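AB hydrolase-1 domain-containing protein (Parabacteroides distasonis, PDB 4Q34) is functionally uncharacterized but belongs to the alpha/beta hydrolase family and probably acts as an esterase. Local coordinates at residues I173-G178 with T297-S302; A196-G201 with V243-D248; K239-I244 with G280-V285; V291-N296 with I307-L312. One frame throughout, in Å; residues are numbered along the deposited sequence.

Contact 1. Residues I173-G178 with T297-S302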
loop_
_atom_site.group_PDB
_atom_site.type_symbol
_atom_site.label_atom_id
_atom_site.label_comp_id
_atom_site.label_asym_id
_atom_site.label_seq_id
_atom_site.Cartn_x
_atom_site.Cartn_y
_atom_site.Cartn_z
ATOM N N ILE A 173 -11.409 -14.499 -0.632
ATOM C CA ILE A 173 -10.427 -15.251 0.162
ATOM C C ILE A 173 -10.059 -14.361 1.342
ATOM O O ILE A 173 -9.500 -13.291 1.130
ATOM C CB ILE A 173 -9.133 -15.575 -0.613
ATOM C CG1 ILE A 173 -9.452 -16.038 -2.048
ATOM C CG2 ILE A 173 -8.297 -16.610 0.151
ATOM C CD1 ILE A 173 -10.231 -17.322 -2.099
ATOM N N THR A 174 -10.341 -14.817 2.565
ATOM C CA THR A 174 -10.212 -14.000 3.759
ATOM C C THR A 174 -9.295 -14.616 4.789
ATOM O O THR A 174 -8.970 -15.815 4.744
ATOM C CB THR A 174 -11.577 -13.693 4.406
ATOM O OG1 THR A 174 -12.143 -14.866 4.994
ATOM C CG2 THR A 174 -12.566 -13.094 3.366
ATOM N N HIS A 175 -8.884 -13.765 5.728
ATOM C CA HIS A 175 -8.019 -14.167 6.823
ATOM C C HIS A 175 -8.403 -13.514 8.144
ATOM O O HIS A 175 -8.499 -12.307 8.228
ATOM C CB HIS A 175 -6.589 -13.725 6.497
ATOM C CG HIS A 175 -5.576 -14.200 7.489
ATOM N ND1 HIS A 175 -4.506 -13.435 7.883
ATOM C CD2 HIS A 175 -5.447 -15.386 8.133
ATOM C CE1 HIS A 175 -3.797 -14.095 8.774
ATOM N NE2 HIS A 175 -4.316 -15.302 8.903
ATOM N N SER A 176 -8.601 -14.338 9.182
ATOM C CA SER A 176 -8.750 -13.885 10.569
ATOM C C SER A 176 -9.968 -12.952 10.743
ATOM O O SER A 176 -11.076 -13.426 10.563
ATOM C CB SER A 176 -7.428 -13.323 11.077
ATOM O OG SER A 176 -7.426 -13.390 12.484
ATOM N N GLN A 177 -9.774 -11.677 11.073
ATOM C CA GLN A 177 -10.905 -10.746 11.143
ATOM C C GLN A 177 -11.501 -10.479 9.779
ATOM O O GLN A 177 -12.644 -10.034 9.664
ATOM C CB GLN A 177 -10.484 -9.444 11.785
ATOM C CG GLN A 177 -10.062 -9.619 13.240
ATOM C CD GLN A 177 -8.680 -10.264 13.495
ATOM O OE1 GLN A 177 -7.785 -10.411 12.616
ATOM N NE2 GLN A 177 -8.498 -10.639 14.749
ATOM N N GLY A 178 -10.733 -10.773 8.738
ATOM C CA GLY A 178 -11.279 -10.874 7.377
ATOM C C GLY A 178 -12.460 -11.853 7.303
ATOM O O GLY A 178 -13.298 -11.750 6.416
ATOM N N THR A 297 1.171 -22.114 10.905
ATOM C CA THR A 297 0.911 -21.026 11.808
ATOM C C THR A 297 -0.474 -20.441 11.452
ATOM O O THR A 297 -1.233 -20.988 10.681
ATOM C CB THR A 297 2.019 -19.937 11.678
ATOM O OG1 THR A 297 1.841 -19.230 10.417
ATOM C CG2 THR A 297 3.409 -20.564 11.752
ATOM N N HIS A 298 -0.803 -19.342 12.093
ATOM C CA HIS A 298 -2.005 -18.577 11.788
ATOM C C HIS A 298 -1.973 -17.993 10.399
ATOM O O HIS A 298 -3.009 -17.627 9.953
ATOM C CB HIS A 298 -2.138 -17.478 12.823
ATOM C CG HIS A 298 -3.269 -16.531 12.593
ATOM N ND1 HIS A 298 -4.584 -16.937 12.596
ATOM C CD2 HIS A 298 -3.286 -15.189 12.476
ATOM C CE1 HIS A 298 -5.362 -15.882 12.404
ATOM N NE2 HIS A 298 -4.591 -14.812 12.317
ATOM N N PHE A 299 -0.803 -17.937 9.743
ATOM C CA PHE A 299 -0.703 -17.461 8.335
ATOM C C PHE A 299 -0.289 -18.577 7.353
ATOM O O PHE A 299 0.826 -18.545 6.822
ATOM C CB PHE A 299 0.324 -16.357 8.173
ATOM C CG PHE A 299 -0.020 -15.065 8.812
ATOM C CD1 PHE A 299 0.001 -14.921 10.174
ATOM C CD2 PHE A 299 -0.267 -13.942 8.062
ATOM C CE1 PHE A 299 -0.309 -13.728 10.772
ATOM C CE2 PHE A 299 -0.548 -12.727 8.653
ATOM C CZ PHE A 299 -0.582 -12.626 10.030
ATOM N N PRO A 300 -1.174 -19.539 7.113
ATOM C CA PRO A 300 -0.756 -20.647 6.238
ATOM C C PRO A 300 -0.406 -20.230 4.827
ATOM O O PRO A 300 0.427 -20.881 4.176
ATOM C CB PRO A 300 -1.995 -21.560 6.218
ATOM C CG PRO A 300 -2.717 -21.246 7.479
ATOM C CD PRO A 300 -2.495 -19.792 7.700
HETATM N N MSE A 301 -0.990 -19.134 4.371
HETATM C CA MSE A 301 -0.701 -18.603 3.030
HETATM C C MSE A 301 0.689 -18.109 2.864
HETATM O O MSE A 301 1.122 -17.964 1.724
HETATM C CB MSE A 301 -1.738 -17.487 2.619
HETATM C CG MSE A 301 -1.554 -16.128 3.325
HETATM SE SE MSE A 301 -1.891 -16.042 5.231
HETATM C CE MSE A 301 -3.735 -16.513 5.184
ATOM N N SER A 302 1.433 -17.819 3.948
ATOM C CA SER A 302 2.838 -17.329 3.823
ATOM C C SER A 302 3.861 -18.256 4.488
ATOM O O SER A 302 5.054 -17.969 4.501
ATOM C CB SER A 302 2.986 -15.879 4.341
ATOM O OG SER A 302 2.554 -15.727 5.697
HETATM O O HOH W 1 -4.918 -12.193 12.815
#
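H175, the last residue of strand 170-175, meets H298, F299 and M301 of the loop 297-302, beside a turn consistent with the nucleophile elbow of the alpha/beta hydrolase fold. With CG anti to the backbone N (chi1 -174°), its imidazole reaches across to the loop and NE2 donates to H298 O at 2.9 Å, with an N-H...O angle of 160°. Its CE1 edge points into the face of F299, 3.5 Å from CE2, with the ring planes at 62°. M301, a selenomethionine, completes the packing: its chain bends twice, bringing CE to 3.8 Å from the centroid of the H175 ring, over the face opposite S176 CB. A leucine in place of H175 would probably leave the H298 carbonyl without this donor and let the histidine loop shift. The presumed elbow is the type II' turn from H175 to G178. Its strained backbone, with positive phi at S176, pushes the serine out toward H298, and S176 OG lies 3.2 Å from H298 NE2, at the edge of the imidazole and near its plane. Behind the ring, H298 ND1 is hydrogen-bonded to E199, so the three residues are consistent with a Ser-His-Glu catalytic triad. A water is hydrogen-bonded to both S176 OG (2.8 Å) and H298 NE2 (2.7 Å).

Contact 2. Residues A196-G201 with V243-D248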
loop_
_atom_site.group_PDB
_atom_site.type_symbol
_atom_site.label_atom_id
_atom_site.label_comp_id
_atom_site.label_asym_id
_atom_site.label_seq_id
_atom_site.Cartn_x
_atom_site.Cartn_y
_atom_site.Cartn_z
ATOM N N ALA A 196 -13.399 -18.634 0.753
ATOM C CA ALA A 196 -12.391 -19.431 1.446
ATOM C C ALA A 196 -11.796 -18.564 2.537
ATOM O O ALA A 196 -11.306 -17.459 2.254
ATOM C CB ALA A 196 -11.285 -19.881 0.499
ATOM N N SER A 197 -11.756 -19.081 3.753
ATOM C CA SER A 197 -11.242 -18.317 4.873
ATOM C C SER A 197 -10.160 -19.058 5.632
ATOM O O SER A 197 -10.362 -20.231 6.045
ATOM C CB SER A 197 -12.383 -17.911 5.820
ATOM O OG SER A 197 -11.934 -16.973 6.786
ATOM N N TYR A 198 -9.034 -18.368 5.839
ATOM C CA TYR A 198 -7.938 -18.893 6.630
ATOM C C TYR A 198 -8.072 -18.408 8.077
ATOM O O TYR A 198 -8.103 -17.184 8.327
ATOM C CB TYR A 198 -6.557 -18.488 6.070
ATOM C CG TYR A 198 -6.297 -19.178 4.767
ATOM C CD1 TYR A 198 -5.740 -20.451 4.724
ATOM C CD2 TYR A 198 -6.726 -18.613 3.609
ATOM C CE1 TYR A 198 -5.597 -21.128 3.533
ATOM C CE2 TYR A 198 -6.591 -19.248 2.399
ATOM C CZ TYR A 198 -6.008 -20.522 2.358
ATOM O OH TYR A 198 -5.878 -21.204 1.166
ATOM N N GLU A 199 -8.218 -19.351 8.999
ATOM C CA GLU A 199 -8.289 -19.044 10.430
ATOM C C GLU A 199 -9.180 -17.841 10.762
ATOM O O GLU A 199 -8.733 -16.891 11.395
ATOM C CB GLU A 199 -6.897 -18.832 11.032
ATOM C CG GLU A 199 -6.020 -20.066 10.845
ATOM C CD GLU A 199 -5.223 -20.478 12.061
ATOM O OE1 GLU A 199 -5.041 -19.652 12.984
ATOM O OE2 GLU A 199 -4.732 -21.650 12.090
ATOM N N PRO A 200 -10.453 -17.893 10.353
ATOM C CA PRO A 200 -11.369 -16.829 10.730
ATOM C C PRO A 200 -11.519 -16.687 12.243
ATOM O O PRO A 200 -11.373 -17.630 13.000
ATOM C CB PRO A 200 -12.709 -17.243 10.084
ATOM C CG PRO A 200 -12.589 -18.707 9.882
ATOM C CD PRO A 200 -11.127 -18.947 9.602
ATOM N N GLY A 201 -11.852 -15.488 12.671
ATOM C CA GLY A 201 -12.107 -15.251 14.087
ATOM C C GLY A 201 -13.059 -14.079 14.211
ATOM O O GLY A 201 -12.803 -13.033 13.621
ATOM N N VAL A 243 -15.221 -22.702 2.366
ATOM C CA VAL A 243 -14.170 -23.544 2.969
ATOM C C VAL A 243 -13.425 -22.712 4.028
ATOM O O VAL A 243 -13.183 -21.544 3.856
ATOM C CB VAL A 243 -13.232 -24.206 1.903
ATOM C CG1 VAL A 243 -12.394 -23.156 1.166
ATOM C CG2 VAL A 243 -12.282 -25.212 2.550
ATOM N N ILE A 244 -13.058 -23.369 5.120
ATOM C CA ILE A 244 -12.372 -22.755 6.242
ATOM C C ILE A 244 -11.159 -23.619 6.565
ATOM O O ILE A 244 -11.315 -24.834 6.676
ATOM C CB ILE A 244 -13.319 -22.674 7.439
ATOM C CG1 ILE A 244 -14.432 -21.649 7.146
ATOM C CG2 ILE A 244 -12.582 -22.240 8.698
ATOM C CD1 ILE A 244 -15.655 -21.856 8.003
ATOM N N TYR A 245 -9.973 -22.991 6.687
ATOM C CA TYR A 245 -8.721 -23.698 7.006
ATOM C C TYR A 245 -8.151 -23.251 8.347
ATOM O O TYR A 245 -8.109 -22.056 8.644
ATOM C CB TYR A 245 -7.646 -23.483 5.927
ATOM C CG TYR A 245 -8.035 -23.897 4.542
ATOM C CD1 TYR A 245 -7.926 -25.210 4.126
ATOM C CD2 TYR A 245 -8.507 -22.959 3.629
ATOM C CE1 TYR A 245 -8.298 -25.608 2.842
ATOM C CE2 TYR A 245 -8.842 -23.334 2.336
ATOM C CZ TYR A 245 -8.756 -24.664 1.955
ATOM O OH TYR A 245 -9.096 -25.009 0.659
ATOM N N TYR A 246 -7.726 -24.211 9.172
ATOM C CA TYR A 246 -6.966 -23.940 10.377
ATOM C C TYR A 246 -5.662 -24.711 10.350
ATOM O O TYR A 246 -5.612 -25.882 9.945
ATOM C CB TYR A 246 -7.748 -24.280 11.690
ATOM C CG TYR A 246 -8.804 -23.258 12.019
ATOM C CD1 TYR A 246 -8.503 -22.139 12.771
ATOM C CD2 TYR A 246 -10.096 -23.395 11.544
ATOM C CE1 TYR A 246 -9.472 -21.164 13.025
ATOM C CE2 TYR A 246 -11.067 -22.417 11.791
ATOM C CZ TYR A 246 -10.751 -21.324 12.513
ATOM O OH TYR A 246 -11.717 -20.363 12.750
ATOM N N GLY A 247 -4.615 -24.069 10.838
ATOM C CA GLY A 247 -3.303 -24.701 10.943
ATOM C C GLY A 247 -3.085 -25.532 12.208
ATOM O O GLY A 247 -4.026 -26.087 12.793
ATOM N N ASP A 248 -1.825 -25.559 12.628
ATOM C CA ASP A 248 -1.331 -26.542 13.617
ATOM C C ASP A 248 -0.976 -25.855 14.920
ATOM O O ASP A 248 -1.148 -24.650 15.075
ATOM C CB ASP A 248 -0.098 -27.209 12.996
ATOM C CG ASP A 248 0.134 -28.614 13.488
ATOM O OD1 ASP A 248 -0.492 -29.023 14.492
ATOM O OD2 ASP A 248 0.970 -29.301 12.848
#
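Strands 196-198 and 243-246 run parallel, their axes 4.7 Å apart and only 16° from alignment, laced by backbone bonds that alternate in direction: S197 N to V243 O, Y245 N to S197 O at 2.9 Å, and E199 N to Y245 O. On the sheet face of A196, which helix 306-319 covers, the small A196 lets its CB approach V243 CG1 to 3.5 Å. Further along this face Y198 and Y245 lie side by side, pointing the same way. Their planes differ by 18° but are slid so far apart that the rings barely overlap, and Y245 CD2 sits 3.4 Å from Y198 CE1, over the Y198 face. On the S197 and I244 side, I244 CG2 packs 3.7 Å from P200 CD. Where the chain leaves the strand, E199 has left-handed backbone angles and lays its CA over the Y246 ring, 4.0 Å from the centroid, a CH-pi contact. The same tyrosine reaches back so that its OH donates to P200 O at 2.8 Å, tying the turn down. The E199 chain bends at chi2, and OE2 receives G247 N at 2.7 Å through its anti lone pair. Since OE1 meets R117 and H298, both oxygens are held, which implies a carboxylate fixed in rotation, as suits the probable acid of a catalytic triad.

Contact 3. Residues K239-I244 with G280-V285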
loop_
_atom_site.group_PDB
_atom_site.type_symbol
_atom_site.label_atom_id
_atom_site.label_comp_id
_atom_site.label_asym_id
_atom_site.label_seq_id
_atom_site.Cartn_x
_atom_site.Cartn_y
_atom_site.Cartn_z
ATOM N N LYS A 239 -25.904 -20.505 0.734
ATOM C CA LYS A 239 -26.149 -20.260 -0.690
ATOM C C LYS A 239 -24.889 -20.259 -1.568
ATOM O O LYS A 239 -25.014 -20.248 -2.781
ATOM C CB LYS A 239 -26.905 -18.933 -0.839
ATOM C CG LYS A 239 -28.348 -19.040 -0.308
ATOM C CD LYS A 239 -29.068 -17.711 -0.398
ATOM C CE LYS A 239 -30.404 -17.774 0.328
ATOM N NZ LYS A 239 -31.147 -16.501 0.159
ATOM N N VAL A 240 -23.704 -20.280 -0.964
ATOM C CA VAL A 240 -22.436 -20.353 -1.710
ATOM C C VAL A 240 -21.530 -21.343 -1.017
ATOM O O VAL A 240 -21.606 -21.538 0.215
ATOM C CB VAL A 240 -21.705 -18.998 -1.780
ATOM C CG1 VAL A 240 -22.592 -17.963 -2.430
ATOM C CG2 VAL A 240 -21.275 -18.534 -0.393
ATOM N N PRO A 241 -20.648 -21.972 -1.784
ATOM C CA PRO A 241 -19.674 -22.826 -1.112
ATOM C C PRO A 241 -18.696 -22.063 -0.241
ATOM O O PRO A 241 -18.206 -20.988 -0.612
ATOM C CB PRO A 241 -18.894 -23.505 -2.259
ATOM C CG PRO A 241 -19.406 -22.942 -3.501
ATOM C CD PRO A 241 -20.483 -21.922 -3.248
ATOM N N ILE A 242 -18.428 -22.612 0.951
ATOM C CA ILE A 242 -17.497 -22.019 1.877
ATOM C C ILE A 242 -16.501 -23.078 2.353
ATOM O O ILE A 242 -16.901 -24.204 2.631
ATOM C CB ILE A 242 -18.244 -21.441 3.090
ATOM C CG1 ILE A 242 -19.196 -20.329 2.646
ATOM C CG2 ILE A 242 -17.281 -20.927 4.142
ATOM C CD1 ILE A 242 -20.132 -19.807 3.717
ATOM N N VAL A 243 -15.221 -22.702 2.366
ATOM C CA VAL A 243 -14.170 -23.544 2.969
ATOM C C VAL A 243 -13.425 -22.712 4.028
ATOM O O VAL A 243 -13.183 -21.544 3.856
ATOM C CB VAL A 243 -13.232 -24.206 1.903
ATOM C CG1 VAL A 243 -12.394 -23.156 1.166
ATOM C CG2 VAL A 243 -12.282 -25.212 2.550
ATOM N N ILE A 244 -13.058 -23.369 5.120
ATOM C CA ILE A 244 -12.372 -22.755 6.242
ATOM C C ILE A 244 -11.159 -23.619 6.565
ATOM O O ILE A 244 -11.315 -24.834 6.676
ATOM C CB ILE A 244 -13.319 -22.674 7.439
ATOM C CG1 ILE A 244 -14.432 -21.649 7.146
ATOM C CG2 ILE A 244 -12.582 -22.240 8.698
ATOM C CD1 ILE A 244 -15.655 -21.856 8.003
ATOM N N GLY A 280 -28.910 -27.266 4.099
ATOM C CA GLY A 280 -28.642 -27.277 2.656
ATOM C C GLY A 280 -27.390 -26.558 2.187
ATOM O O GLY A 280 -27.191 -26.378 0.969
ATOM N N GLY A 281 -26.544 -26.123 3.123
ATOM C CA GLY A 281 -25.333 -25.420 2.755
ATOM C C GLY A 281 -24.216 -26.338 2.273
ATOM O O GLY A 281 -24.380 -27.546 2.177
ATOM N N ASP A 282 -23.079 -25.715 2.007
ATOM C CA ASP A 282 -21.883 -26.380 1.515
ATOM C C ASP A 282 -20.674 -25.735 2.177
ATOM O O ASP A 282 -19.972 -24.926 1.553
ATOM C CB ASP A 282 -21.814 -26.223 0.006
ATOM C CG ASP A 282 -20.605 -26.888 -0.595
ATOM O OD1 ASP A 282 -19.864 -27.574 0.140
ATOM O OD2 ASP A 282 -20.404 -26.730 -1.810
ATOM N N VAL A 283 -20.458 -26.084 3.455
ATOM C CA VAL A 283 -19.373 -25.546 4.229
ATOM C C VAL A 283 -18.432 -26.677 4.624
ATOM O O VAL A 283 -18.877 -27.680 5.143
ATOM C CB VAL A 283 -19.905 -24.856 5.496
ATOM C CG1 VAL A 283 -18.773 -24.195 6.245
ATOM C CG2 VAL A 283 -21.023 -23.874 5.140
ATOM N N THR A 284 -17.160 -26.481 4.350
ATOM C CA THR A 284 -16.104 -27.473 4.624
ATOM C C THR A 284 -15.126 -26.822 5.569
ATOM O O THR A 284 -14.708 -25.678 5.347
ATOM C CB THR A 284 -15.391 -27.841 3.311
ATOM O OG1 THR A 284 -16.344 -28.376 2.374
ATOM C CG2 THR A 284 -14.303 -28.877 3.534
ATOM N N VAL A 285 -14.755 -27.544 6.625
ATOM C CA VAL A 285 -13.735 -27.092 7.522
ATOM C C VAL A 285 -12.595 -28.085 7.494
ATOM O O VAL A 285 -12.826 -29.264 7.704
ATOM C CB VAL A 285 -14.255 -26.960 8.944
ATOM C CG1 VAL A 285 -13.159 -26.460 9.870
ATOM C CG2 VAL A 285 -15.457 -26.025 8.972
HETATM O O HOH W 2 -22.909 -22.879 2.129
HETATM O O HOH W 3 -17.290 -26.310 0.805
#
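I242 and V283 lie side by side on one face of the sheet, pointing the same way; beta-branched residues suit extended strands, and these apolar ones suit the face under helix 257-277. In each the branch anti to the backbone N does the touching: V283 CG1 (chi1 -175°) comes 4.2 Å from I242 CG2. It also meets the far end of I244, whose chain extends to bring CD1 within 4.3 Å, and A273, M269 and W272 of that helix close over this apolar patch. On the other face V243 turns CG2 toward T284, 4.1 Å from its CB. The backbones run parallel, I242 N donating to D282 O at 2.8 Å before T284 N returns the bond to I242 O. D282 swings CG anti to its N (chi1 -180°), which lays the carboxylate alongside P241, with OD2 3.6 Å from P241 CB. OD2 forms a salt bridge with K320, while OD1 lies 2.9 Å from a water that also sits near T284 OG1. With an alanine here, K320 would probably lose its carboxylate mate and the water its hold at OD1. A second water joins the strand ends, donating to V240 O and accepting from D282 N at 2.8 Å. The arrangement is that of a beta-alpha-beta crossover, strand 242-246 to helix 257-277 to strand 283-287, at the edge of the alpha/beta hydrolase sheet.

Contact 4. Residues V291-N296 with I307-L312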
loop_
_atom_site.group_PDB
_atom_site.type_symbol
_atom_site.label_atom_id
_atom_site.label_comp_id
_atom_site.label_asym_id
_atom_site.label_seq_id
_atom_site.Cartn_x
_atom_site.Cartn_y
_atom_site.Cartn_z
ATOM N N VAL A 291 -5.070 -33.311 6.938
ATOM C CA VAL A 291 -4.932 -33.596 5.485
ATOM C C VAL A 291 -3.451 -33.637 5.027
ATOM O O VAL A 291 -3.143 -33.460 3.843
ATOM C CB VAL A 291 -5.781 -32.652 4.582
ATOM C CG1 VAL A 291 -7.254 -32.795 4.920
ATOM C CG2 VAL A 291 -5.349 -31.187 4.704
ATOM N N GLY A 292 -2.547 -33.854 5.977
ATOM C CA GLY A 292 -1.156 -34.111 5.672
ATOM C C GLY A 292 -0.212 -32.928 5.688
ATOM O O GLY A 292 0.959 -33.086 5.368
ATOM N N LEU A 293 -0.694 -31.739 6.075
ATOM C CA LEU A 293 0.167 -30.563 6.204
ATOM C C LEU A 293 0.398 -30.201 7.684
ATOM O O LEU A 293 -0.541 -29.894 8.429
ATOM C CB LEU A 293 -0.466 -29.375 5.461
ATOM C CG LEU A 293 -0.446 -29.351 3.931
ATOM C CD1 LEU A 293 -1.178 -30.510 3.311
ATOM C CD2 LEU A 293 -1.034 -28.022 3.432
ATOM N N HIS A 294 1.648 -30.255 8.127
ATOM C CA HIS A 294 1.973 -30.108 9.544
ATOM C C HIS A 294 2.783 -28.843 9.759
ATOM O O HIS A 294 3.576 -28.470 8.891
ATOM C CB HIS A 294 2.732 -31.341 10.029
ATOM C CG HIS A 294 1.965 -32.614 9.805
ATOM N ND1 HIS A 294 1.041 -33.096 10.710
ATOM C CD2 HIS A 294 1.923 -33.456 8.743
ATOM C CE1 HIS A 294 0.506 -34.211 10.239
ATOM N NE2 HIS A 294 1.016 -34.444 9.042
ATOM N N GLY A 295 2.571 -28.177 10.902
ATOM C CA GLY A 295 3.413 -27.061 11.294
ATOM C C GLY A 295 2.926 -25.673 10.877
ATOM O O GLY A 295 3.655 -24.698 11.034
ATOM N N ASN A 296 1.749 -25.593 10.314
ATOM C CA ASN A 296 1.248 -24.286 9.944
ATOM C C ASN A 296 0.915 -23.405 11.128
ATOM O O ASN A 296 0.466 -23.870 12.175
ATOM C CB ASN A 296 0.046 -24.394 8.972
ATOM C CG ASN A 296 0.467 -24.834 7.602
ATOM O OD1 ASN A 296 0.334 -26.019 7.215
ATOM N ND2 ASN A 296 1.056 -23.898 6.861
ATOM N N ILE A 307 2.935 -23.305 -0.884
ATOM C CA ILE A 307 2.554 -23.843 -2.188
ATOM C C ILE A 307 1.583 -25.016 -2.008
ATOM O O ILE A 307 0.615 -25.175 -2.731
ATOM C CB ILE A 307 3.793 -24.198 -3.055
ATOM C CG1 ILE A 307 4.584 -22.910 -3.393
ATOM C CG2 ILE A 307 3.360 -24.964 -4.304
ATOM C CD1 ILE A 307 5.953 -23.110 -4.038
ATOM N N GLU A 308 1.879 -25.896 -1.062
ATOM C CA GLU A 308 0.990 -26.998 -0.737
ATOM C C GLU A 308 -0.347 -26.456 -0.245
ATOM O O GLU A 308 -1.398 -27.017 -0.544
ATOM C CB GLU A 308 1.611 -27.922 0.333
ATOM C CG GLU A 308 2.955 -28.520 -0.072
ATOM C CD GLU A 308 3.557 -29.410 1.009
ATOM O OE1 GLU A 308 2.890 -30.350 1.460
ATOM O OE2 GLU A 308 4.711 -29.167 1.406
ATOM N N VAL A 309 -0.318 -25.352 0.515
ATOM C CA VAL A 309 -1.557 -24.727 1.025
ATOM C C VAL A 309 -2.358 -24.213 -0.210
ATOM O O VAL A 309 -3.562 -24.449 -0.323
ATOM C CB VAL A 309 -1.233 -23.611 2.020
ATOM C CG1 VAL A 309 -2.491 -22.889 2.451
ATOM C CG2 VAL A 309 -0.508 -24.161 3.277
ATOM N N ALA A 310 -1.643 -23.610 -1.146
ATOM C CA ALA A 310 -2.249 -23.097 -2.386
ATOM C C ALA A 310 -2.847 -24.240 -3.209
ATOM O O ALA A 310 -3.935 -24.113 -3.741
ATOM C CB ALA A 310 -1.241 -22.311 -3.211
ATOM N N ASP A 311 -2.159 -25.387 -3.284
ATOM C CA ASP A 311 -2.694 -26.510 -4.024
ATOM C C ASP A 311 -4.055 -27.002 -3.487
ATOM O O ASP A 311 -4.950 -27.395 -4.253
ATOM C CB ASP A 311 -1.705 -27.695 -4.037
ATOM C CG ASP A 311 -0.453 -27.437 -4.886
ATOM O OD1 ASP A 311 -0.431 -26.516 -5.720
ATOM O OD2 ASP A 311 0.541 -28.177 -4.690
ATOM N N LEU A 312 -4.191 -26.982 -2.164
ATOM C CA LEU A 312 -5.446 -27.358 -1.509
ATOM C C LEU A 312 -6.542 -26.412 -1.917
ATOM O O LEU A 312 -7.655 -26.840 -2.248
ATOM C CB LEU A 312 -5.341 -27.319 0.017
ATOM C CG LEU A 312 -4.695 -28.511 0.699
ATOM C CD1 LEU A 312 -4.563 -28.131 2.161
ATOM C CD2 LEU A 312 -5.527 -29.771 0.500
#
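L293 points its isobutyl group at one side of helix 306-319, the last helix of this alpha/beta hydrolase fold, from the loop that leads there from strand 283-287. It touches three helix residues, E308, V309 and L312, spaced so that they share this side. L293 and L312 reach toward each other tip to tip, CD2 to CD1 at 3.8 Å. L312 is modelled in two conformers, and its distances here hold for one. V309 is crossed at a slant instead, its CG2 lying 3.9 Å from the same L293 CD2. The L293 chain stands with CG anti to its carbonyl carbon, and chi2 of 61° turns CD1 aside and leaves CD2 extended from CA, so CD2 is the methyl that reaches the helix. From E308 it is the aliphatic root that takes part, CB lying 4.1 Å from L293 CD2, so the carboxylate can remain at the surface. V291 adds a smaller contact at the exposed end, crossing L312 with CG2 4.1 Å from CD1. Positive phi at G292 and G295, angles that suit glycine, lets the loop turn on both sides of L293. At the buried end N296 and V309 approach from opposite directions: N296 ND2, which is hydrogen-bonded to D303 and N305, stands 3.9 Å from V309 CG2.

Contacts 1, 2 and 3 step across one sheet through strands 170-175, 192-198, 242-246 and 283-287; strand 242-246 serves contacts 2 and 3. Contacts 1 and 2 have centres about 7 Å apart and touch, T174 OG1 meeting S197 OG at 2.8 Å, and together they assemble the probable triad at the strand ends. Contact 3, centred about 17 Å from contact 1, lies at the edge of the sheet, farther from this site. Along the chain, contacts 2 and 3 nest inside the loop closed by contact 1, whereas contact 4 crosses it. Contact 4 packs 291-296, in the connection that also carries 297-302, against helix 306-319, and D248 of contact 2 joins it at G295.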